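Local coordinates for protein interacting with Hsp90 1 (PDB 4CHH) that takes part in pre-rRNA processing, is required for the NOP58-snoRNA interaction, and binds Hsp90 as a component of the R2TP complex, at residues V69-V74 / C116-C121; W90-I95 / E133-W138. All coordinates share one frame; numbering follows the deposited sequence.

Overall arrangement
Both contacts belong to the PIH1 N-terminal domain, and each pins an irregular loop onto helix or strand. Their segments alternate along the chain: 69-74, then 90-95, then 116-121, then 133-138. The centres lie about 10 Å apart. Contact 1 packs the loop after strand 58-66 on the junction of strand 109-118 with helix 119-127; contact 2 packs the loop before strand 95-103 on the next helix, 129-147. The two meet where I95 hydrogen-bonds C116, joining neighbouring antiparallel strands, and where W90 NE1 donates to V74 O. Both loops, which flank helix 78-86, are thus tied to the sheet and helices of this N-terminal domain, one part of the longer Pih1 protein.

Contact 1 of 2, residues V69-V74 / C116-C121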
ATOM      1  N   VAL A  69       2.779 -12.405   1.112  1.00 16.22           N
ATOM      2  CA  VAL A  69       3.527 -11.341   0.453  1.00 15.21           C
ATOM      3  C   VAL A  69       5.004 -11.578   0.784  1.00 20.35           C
ATOM      4  O   VAL A  69       5.334 -11.817   1.956  1.00 19.46           O
ATOM      5  CB  VAL A  69       3.061  -9.903   0.883  1.00 18.30           C
ATOM      6  CG1 VAL A  69       3.888  -8.802   0.205  1.00 17.25           C
ATOM      7  CG2 VAL A  69       1.566  -9.681   0.641  1.00 18.09           C
ATOM      8  N   PRO A  70       5.917 -11.490  -0.203  1.00 18.33           N
ATOM      9  CA  PRO A  70       7.345 -11.597   0.125  1.00 18.09           C
ATOM     10  C   PRO A  70       7.778 -10.580   1.187  1.00 22.59           C
ATOM     11  O   PRO A  70       7.135  -9.538   1.404  1.00 19.18           O
ATOM     12  CB  PRO A  70       8.042 -11.293  -1.203  1.00 19.77           C
ATOM     13  CG  PRO A  70       7.029 -11.632  -2.246  1.00 24.11           C
ATOM     14  CD  PRO A  70       5.713 -11.230  -1.641  1.00 19.79           C
ATOM     15  N   LYS A  71       8.855 -10.912   1.880  1.00 20.86           N
ATOM     16  CA  LYS A  71       9.383 -10.030   2.907  1.00 21.36           C
ATOM     17  C   LYS A  71      10.908  -9.856   2.687  1.00 25.29           C
ATOM     18  O   LYS A  71      11.510 -10.685   1.985  1.00 24.88           O
ATOM     19  CB  LYS A  71       9.033 -10.544   4.315  1.00 23.85           C
ATOM     20  CG  LYS A  71       9.672 -11.858   4.727  1.00 36.06           C
ATOM     21  CD  LYS A  71       9.381 -12.211   6.192  1.00 36.80           C
ATOM     22  CE  LYS A  71      10.249 -11.460   7.186  1.00 35.85           C
ATOM     23  NZ  LYS A  71      10.306 -12.156   8.508  1.00 31.88           N
ATOM     24  N   PRO A  72      11.537  -8.746   3.158  1.00 20.48           N
ATOM     25  CA  PRO A  72      13.000  -8.610   2.978  1.00 20.94           C
ATOM     26  C   PRO A  72      13.756  -9.811   3.561  1.00 25.77           C
ATOM     27  O   PRO A  72      13.344 -10.382   4.583  1.00 25.65           O
ATOM     28  CB  PRO A  72      13.322  -7.334   3.788  1.00 21.86           C
ATOM     29  CG  PRO A  72      12.042  -6.579   3.809  1.00 24.81           C
ATOM     30  CD  PRO A  72      11.012  -7.647   3.984  1.00 20.99           C
ATOM     31  N   GLU A  73      14.879 -10.155   2.948  1.00 24.98           N
ATOM     32  CA  GLU A  73      15.762 -11.227   3.416  1.00 25.63           C
ATOM     33  C   GLU A  73      16.499 -10.781   4.686  1.00 28.54           C
ATOM     34  O   GLU A  73      16.721 -11.595   5.580  1.00 28.15           O
ATOM     35  CB  GLU A  73      16.744 -11.641   2.319  1.00 27.11           C
ATOM     36  CG  GLU A  73      16.100 -12.535   1.270  1.00 41.87           C
ATOM     37  CD  GLU A  73      17.019 -13.032   0.167  1.00 66.06           C
ATOM     38  OE1 GLU A  73      17.724 -12.204  -0.457  1.00 58.78           O
ATOM     39  OE2 GLU A  73      17.037 -14.262  -0.069  1.00 61.68           O
ATOM     40  N   VAL A  74      16.819  -9.472   4.778  1.00 24.82           N
ATOM     41  CA  VAL A  74      17.466  -8.861   5.940  1.00 23.10           C
ATOM     42  C   VAL A  74      16.372  -8.461   6.951  1.00 25.33           C
ATOM     43  O   VAL A  74      15.508  -7.636   6.633  1.00 22.88           O
ATOM     44  CB  VAL A  74      18.370  -7.647   5.562  1.00 25.51           C
ATOM     45  CG1 VAL A  74      18.924  -6.976   6.812  1.00 23.82           C
ATOM     46  CG2 VAL A  74      19.508  -8.065   4.625  1.00 25.60           C
ATOM     47  N   CYS A 116      -0.786  -4.185   0.144  1.00 13.54           N
ATOM     48  CA  CYS A 116      -0.584  -5.347   0.988  1.00 13.70           C
ATOM     49  C   CYS A 116       0.887  -5.668   1.174  1.00 15.99           C
ATOM     50  O   CYS A 116       1.635  -5.823   0.211  1.00 18.05           O
ATOM     51  CB  CYS A 116      -1.345  -6.545   0.410  1.00 14.60           C
ATOM     52  SG  CYS A 116      -1.589  -7.903   1.572  1.00 18.56           S
ATOM     53  N   ILE A 117       1.291  -5.789   2.431  1.00 12.14           N
ATOM     54  CA  ILE A 117       2.677  -6.094   2.785  1.00 13.43           C
ATOM     55  C   ILE A 117       2.702  -7.403   3.558  1.00 16.49           C
ATOM     56  O   ILE A 117       1.644  -7.910   3.950  1.00 14.31           O
ATOM     57  CB  ILE A 117       3.338  -4.924   3.586  1.00 16.64           C
ATOM     58  CG1 ILE A 117       2.622  -4.699   4.972  1.00 17.77           C
ATOM     59  CG2 ILE A 117       3.419  -3.653   2.724  1.00 17.06           C
ATOM     60  CD1 ILE A 117       3.248  -3.664   5.923  1.00 17.78           C
ATOM     61  N   ASN A 118       3.901  -7.945   3.793  1.00 15.30           N
ATOM     62  CA  ASN A 118       4.027  -9.152   4.586  1.00 14.55           C
ATOM     63  C   ASN A 118       3.599  -8.839   6.012  1.00 17.57           C
ATOM     64  O   ASN A 118       3.901  -7.766   6.519  1.00 16.22           O
ATOM     65  CB  ASN A 118       5.453  -9.679   4.550  1.00 14.03           C
ATOM     66  CG  ASN A 118       5.637 -10.947   5.324  1.00 29.21           C
ATOM     67  OD1 ASN A 118       5.989 -10.916   6.510  1.00 22.64           O
ATOM     68  ND2 ASN A 118       5.336 -12.085   4.690  1.00 23.77           N
ATOM     69  N   SER A 119       2.927  -9.788   6.656  1.00 14.49           N
ATOM     70  CA  SER A 119       2.444  -9.682   8.024  1.00 15.72           C
ATOM     71  C   SER A 119       3.551  -9.336   9.050  1.00 22.00           C
ATOM     72  O   SER A 119       3.283  -8.576   9.989  1.00 22.44           O
ATOM     73  CB  SER A 119       1.777 -10.991   8.400  1.00 18.45           C
ATOM     74  OG  SER A 119       0.622 -11.117   7.593  1.00 19.17           O
ATOM     75  N   ASP A 120       4.780  -9.878   8.876  1.00 20.11           N
ATOM     76  CA  ASP A 120       5.898  -9.565   9.782  1.00 20.46           C
ATOM     77  C   ASP A 120       6.274  -8.094   9.664  1.00 22.51           C
ATOM     78  O   ASP A 120       6.467  -7.442  10.687  1.00 23.28           O
ATOM     79  CB  ASP A 120       7.130 -10.460   9.518  1.00 22.65           C
ATOM     80  CG  ASP A 120       6.902 -11.950   9.767  1.00 32.82           C
ATOM     81  OD1 ASP A 120       5.857 -12.311  10.378  1.00 32.66           O
ATOM     82  OD2 ASP A 120       7.754 -12.753   9.351  1.00 32.39           O
ATOM     83  N   CYS A 121       6.287  -7.560   8.429  1.00 18.56           N
ATOM     84  CA  CYS A 121       6.591  -6.150   8.135  1.00 18.50           C
ATOM     85  C   CYS A 121       5.542  -5.227   8.750  1.00 18.97           C
ATOM     86  O   CYS A 121       5.903  -4.151   9.211  1.00 16.87           O
ATOM     87  CB  CYS A 121       6.723  -5.923   6.633  1.00 19.27           C
ATOM     88  SG  CYS A 121       7.973  -6.969   5.844  1.00 23.73           S
TER
HETATM   89  O   HOH W   1       6.274  -7.055   2.573  1.00 16.16           O
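V69 packs its branched side chain against C116 and I117, just ahead of N118, the N-cap of helix 119-127, at a strand-to-helix junction. Its CG2 meets C116 SG at 3.7 Å, an apolar contact that suits two compact buried side chains. The carbonyl of V69 faces N118: ND2 donates to V69 O over 2.7 Å, with the donor almost on the extension of the C=O bond (164°). With CG anti to the backbone N (chi1 -179°), the amide of N118 lies between loop and helix: ND2 serves V69 O while OD1 accepts from D120 N at 2.9 Å, a capping bond. That donor stands above the carbonyl plane, 41° out of it. Asparagine suits this place because one amide both caps the helix and grips the loop.

P70 turns its ring away from the junction but offers its carbonyl to a water, which donates to P70 O and accepts from N118 N at 2.8 Å, so the backbone of the cap residue is also linked to the loop. K71 then lays its aliphatic stem obliquely across the amide, CB 3.6 Å from N118 CG. A bend at chi3 carries the chain on to exposed D120 in the first helical turn, where K71 NZ forms a salt bridge with D120 OD2 at 2.8 Å, meeting the lone pair that points away from the other carboxylate oxygen. Lysine serves here with both its long apolar stem and its charged tip. K71 and P72 also touch W124, further along the same helix. P72 closes the run with an apolar ring: its CD lies 3.6 Å from C121 SG, a buried sulfur.

Contact 2 of 2, residues W90-I95 / E133-W138; sequences WEIPII and EILVEW
The indole of W138 is held between E91 on one face and I134, from one helical turn earlier, on the other. E91 CG sits over the six-membered ring, 3.6 Å from its centroid and 10° off the normal, a CH-pi contact. The carboxylate continues over the same face toward the pyrrole part, its plane only 10° from that of the indole. Glutamate suits the place: its methylene covers the ring while the carboxylate stays at the exposed side. Opposite, I134 CG2 lies 3.4 Å above the plane, toward the rim. With CG anti to the carbonyl carbon (chi1 -76°), the W138 ring leans back along the helix, which brings it over I134.

The far end of this indole, CH2, comes up to the edge of the W90 ring near its plane, 4.0 Å from W90 CZ3, and the two side chains cross at about a right angle. W90 NE1 instead donates to V74 O. The loop backbone also reaches the W138 ring obliquely, I92 N 3.3 Å from CZ3, so the broad indole meets W90, E91 and I92 at once.

No hydrogen bond crosses between 90-95 and 133-138; this is largely apolar loop-to-helix packing in the PIH1 N-terminal domain, with E91 at its exposed side. L135 and W138, three residues apart, share the helix side that meets the loop. The branched isoleucines I92 and I94 touch both the helix and I117 of strand 109-118: I92 puts CG2 3.9 Å from L135 CD2. I94 reaches past the base of the tryptophan, its CD1 3.5 Å from W138 CB and 4.2 Å from L135 CD2.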
ATOM      1  N   TRP A  90      17.235  -2.179   0.294  1.00 15.81           N
ATOM      2  CA  TRP A  90      16.247  -2.795   1.161  1.00 14.26           C
ATOM      3  C   TRP A  90      14.912  -2.082   1.006  1.00 18.02           C
ATOM      4  O   TRP A  90      14.859  -0.855   0.992  1.00 15.69           O
ATOM      5  CB  TRP A  90      16.727  -2.715   2.622  1.00 11.81           C
ATOM      6  CG  TRP A  90      16.015  -3.584   3.614  1.00 12.30           C
ATOM      7  CD1 TRP A  90      16.489  -4.748   4.151  1.00 14.92           C
ATOM      8  CD2 TRP A  90      14.811  -3.264   4.349  1.00 12.03           C
ATOM      9  NE1 TRP A  90      15.611  -5.223   5.096  1.00 14.47           N
ATOM     10  CE2 TRP A  90      14.574  -4.328   5.243  1.00 15.88           C
ATOM     11  CE3 TRP A  90      13.886  -2.196   4.305  1.00 12.96           C
ATOM     12  CZ2 TRP A  90      13.495  -4.325   6.145  1.00 15.78           C
ATOM     13  CZ3 TRP A  90      12.803  -2.208   5.170  1.00 15.03           C
ATOM     14  CH2 TRP A  90      12.614  -3.261   6.081  1.00 16.02           C
ATOM     15  N   GLU A  91      13.828  -2.861   0.981  1.00 16.10           N
ATOM     16  CA  GLU A  91      12.470  -2.329   0.883  1.00 15.98           C
ATOM     17  C   GLU A  91      11.481  -3.317   1.414  1.00 19.43           C
ATOM     18  O   GLU A  91      11.703  -4.516   1.317  1.00 20.78           O
ATOM     19  CB  GLU A  91      12.142  -2.018  -0.595  1.00 17.83           C
ATOM     20  CG  GLU A  91      10.984  -1.050  -0.772  1.00 31.61           C
ATOM     21  CD  GLU A  91      10.988  -0.208  -2.033  1.00 49.35           C
ATOM     22  OE1 GLU A  91      12.051   0.356  -2.375  1.00 43.56           O
ATOM     23  OE2 GLU A  91       9.901  -0.040  -2.628  1.00 47.17           O
ATOM     24  N   ILE A  92      10.365  -2.835   1.943  1.00 16.17           N
ATOM     25  CA  ILE A  92       9.267  -3.714   2.326  1.00 16.03           C
ATOM     26  C   ILE A  92       8.501  -4.010   1.008  1.00 18.89           C
ATOM     27  O   ILE A  92       7.963  -3.063   0.431  1.00 19.54           O
ATOM     28  CB  ILE A  92       8.351  -3.096   3.428  1.00 18.84           C
ATOM     29  CG1 ILE A  92       9.056  -3.033   4.794  1.00 18.99           C
ATOM     30  CG2 ILE A  92       7.005  -3.851   3.515  1.00 18.19           C
ATOM     31  CD1 ILE A  92       8.240  -2.376   5.957  1.00 17.69           C
ATOM     32  N   PRO A  93       8.452  -5.258   0.479  1.00 15.40           N
ATOM     33  CA  PRO A  93       7.662  -5.494  -0.755  1.00 15.37           C
ATOM     34  C   PRO A  93       6.169  -5.136  -0.563  1.00 19.07           C
ATOM     35  O   PRO A  93       5.591  -5.381   0.502  1.00 18.00           O
ATOM     36  CB  PRO A  93       7.853  -6.998  -1.014  1.00 16.56           C
ATOM     37  CG  PRO A  93       9.177  -7.343  -0.295  1.00 20.17           C
ATOM     38  CD  PRO A  93       9.078  -6.511   0.962  1.00 15.84           C
ATOM     39  N   ILE A  94       5.574  -4.495  -1.578  1.00 15.91           N
ATOM     40  CA  ILE A  94       4.161  -4.105  -1.570  1.00 15.51           C
ATOM     41  C   ILE A  94       3.469  -4.680  -2.808  1.00 18.71           C
ATOM     42  O   ILE A  94       3.961  -4.497  -3.913  1.00 19.50           O
ATOM     43  CB  ILE A  94       3.956  -2.551  -1.493  1.00 18.33           C
ATOM     44  CG1 ILE A  94       4.752  -1.926  -0.307  1.00 17.98           C
ATOM     45  CG2 ILE A  94       2.436  -2.197  -1.398  1.00 19.70           C
ATOM     46  CD1 ILE A  94       5.020  -0.505  -0.404  1.00 23.65           C
ATOM     47  N   ILE A  95       2.306  -5.308  -2.614  1.00 13.78           N
ATOM     48  CA  ILE A  95       1.440  -5.738  -3.689  1.00 13.93           C
ATOM     49  C   ILE A  95       0.217  -4.801  -3.622  1.00 16.63           C
ATOM     50  O   ILE A  95      -0.488  -4.749  -2.611  1.00 15.91           O
ATOM     51  CB  ILE A  95       1.098  -7.256  -3.654  1.00 18.11           C
ATOM     52  CG1 ILE A  95       2.400  -8.108  -3.822  1.00 18.81           C
ATOM     53  CG2 ILE A  95       0.101  -7.579  -4.811  1.00 16.58           C
ATOM     54  CD1 ILE A  95       2.294  -9.560  -3.433  1.00 27.95           C
ATOM     55  N   GLU A 133       6.811   5.728   8.637  1.00 14.34           N
ATOM     56  CA  GLU A 133       6.773   6.884   7.727  1.00 14.54           C
ATOM     57  C   GLU A 133       7.284   6.528   6.330  1.00 15.87           C
ATOM     58  O   GLU A 133       6.713   6.968   5.342  1.00 13.41           O
ATOM     59  CB  GLU A 133       7.654   8.029   8.268  1.00 16.33           C
ATOM     60  CG  GLU A 133       6.985   8.877   9.335  1.00 33.33           C
ATOM     61  CD  GLU A 133       7.957   9.525  10.311  1.00 58.47           C
ATOM     62  OE1 GLU A 133       9.158   9.656   9.972  1.00 51.18           O
ATOM     63  OE2 GLU A 133       7.512   9.892  11.423  1.00 52.79           O
ATOM     64  N   ILE A 134       8.415   5.805   6.263  1.00 13.12           N
ATOM     65  CA  ILE A 134       8.997   5.367   4.987  1.00 11.88           C
ATOM     66  C   ILE A 134       8.017   4.382   4.286  1.00 14.36           C
ATOM     67  O   ILE A 134       7.836   4.457   3.064  1.00 13.97           O
ATOM     68  CB  ILE A 134      10.379   4.737   5.277  1.00 14.52           C
ATOM     69  CG1 ILE A 134      11.419   5.833   5.666  1.00 15.23           C
ATOM     70  CG2 ILE A 134      10.885   3.886   4.128  1.00 15.30           C
ATOM     71  CD1 ILE A 134      12.755   5.264   6.266  1.00 24.92           C
ATOM     72  N   LEU A 135       7.375   3.489   5.061  1.00 11.09           N
ATOM     73  CA  LEU A 135       6.444   2.526   4.467  1.00 11.94           C
ATOM     74  C   LEU A 135       5.241   3.291   3.845  1.00 16.16           C
ATOM     75  O   LEU A 135       4.795   2.951   2.745  1.00 15.19           O
ATOM     76  CB  LEU A 135       6.006   1.472   5.529  1.00 12.41           C
ATOM     77  CG  LEU A 135       5.003   0.320   5.139  1.00 15.73           C
ATOM     78  CD1 LEU A 135       3.557   0.787   5.217  1.00 14.93           C
ATOM     79  CD2 LEU A 135       5.334  -0.337   3.774  1.00 17.35           C
ATOM     80  N   VAL A 136       4.732   4.320   4.545  1.00 14.77           N
ATOM     81  CA  VAL A 136       3.607   5.136   4.045  1.00 14.24           C
ATOM     82  C   VAL A 136       3.990   5.789   2.695  1.00 16.45           C
ATOM     83  O   VAL A 136       3.176   5.785   1.776  1.00 14.83           O
ATOM     84  CB  VAL A 136       3.180   6.177   5.116  1.00 17.51           C
ATOM     85  CG1 VAL A 136       2.388   7.344   4.501  1.00 16.85           C
ATOM     86  CG2 VAL A 136       2.371   5.488   6.214  1.00 17.28           C
ATOM     87  N   GLU A 137       5.227   6.360   2.598  1.00 13.26           N
ATOM     88  CA  GLU A 137       5.759   6.956   1.383  1.00 13.08           C
ATOM     89  C   GLU A 137       5.824   5.911   0.245  1.00 15.66           C
ATOM     90  O   GLU A 137       5.419   6.222  -0.878  1.00 16.33           O
ATOM     91  CB  GLU A 137       7.166   7.565   1.665  1.00 14.77           C
ATOM     92  CG  GLU A 137       7.840   8.159   0.421  1.00 18.27           C
ATOM     93  CD  GLU A 137       7.074   9.248  -0.316  1.00 27.49           C
ATOM     94  OE1 GLU A 137       6.309  10.000   0.330  1.00 23.09           O
ATOM     95  OE2 GLU A 137       7.203   9.317  -1.556  1.00 20.51           O
ATOM     96  N   TRP A 138       6.309   4.671   0.543  1.00 13.11           N
ATOM     97  CA  TRP A 138       6.380   3.560  -0.426  1.00 13.07           C
ATOM     98  C   TRP A 138       5.003   3.168  -0.957  1.00 16.42           C
ATOM     99  O   TRP A 138       4.879   2.855  -2.146  1.00 14.42           O
ATOM    100  CB  TRP A 138       7.037   2.336   0.187  1.00 12.68           C
ATOM    101  CG  TRP A 138       8.531   2.441   0.310  1.00 13.87           C
ATOM    102  CD1 TRP A 138       9.372   3.214  -0.444  1.00 16.46           C
ATOM    103  CD2 TRP A 138       9.357   1.741   1.244  1.00 13.79           C
ATOM    104  NE1 TRP A 138      10.670   3.062  -0.014  1.00 14.91           N
ATOM    105  CE2 TRP A 138      10.700   2.118   0.983  1.00 17.24           C
ATOM    106  CE3 TRP A 138       9.108   0.768   2.228  1.00 14.63           C
ATOM    107  CZ2 TRP A 138      11.780   1.570   1.681  1.00 16.13           C
ATOM    108  CZ3 TRP A 138      10.177   0.278   2.968  1.00 15.60           C
ATOM    109  CH2 TRP A 138      11.491   0.681   2.698  1.00 16.25           C
TER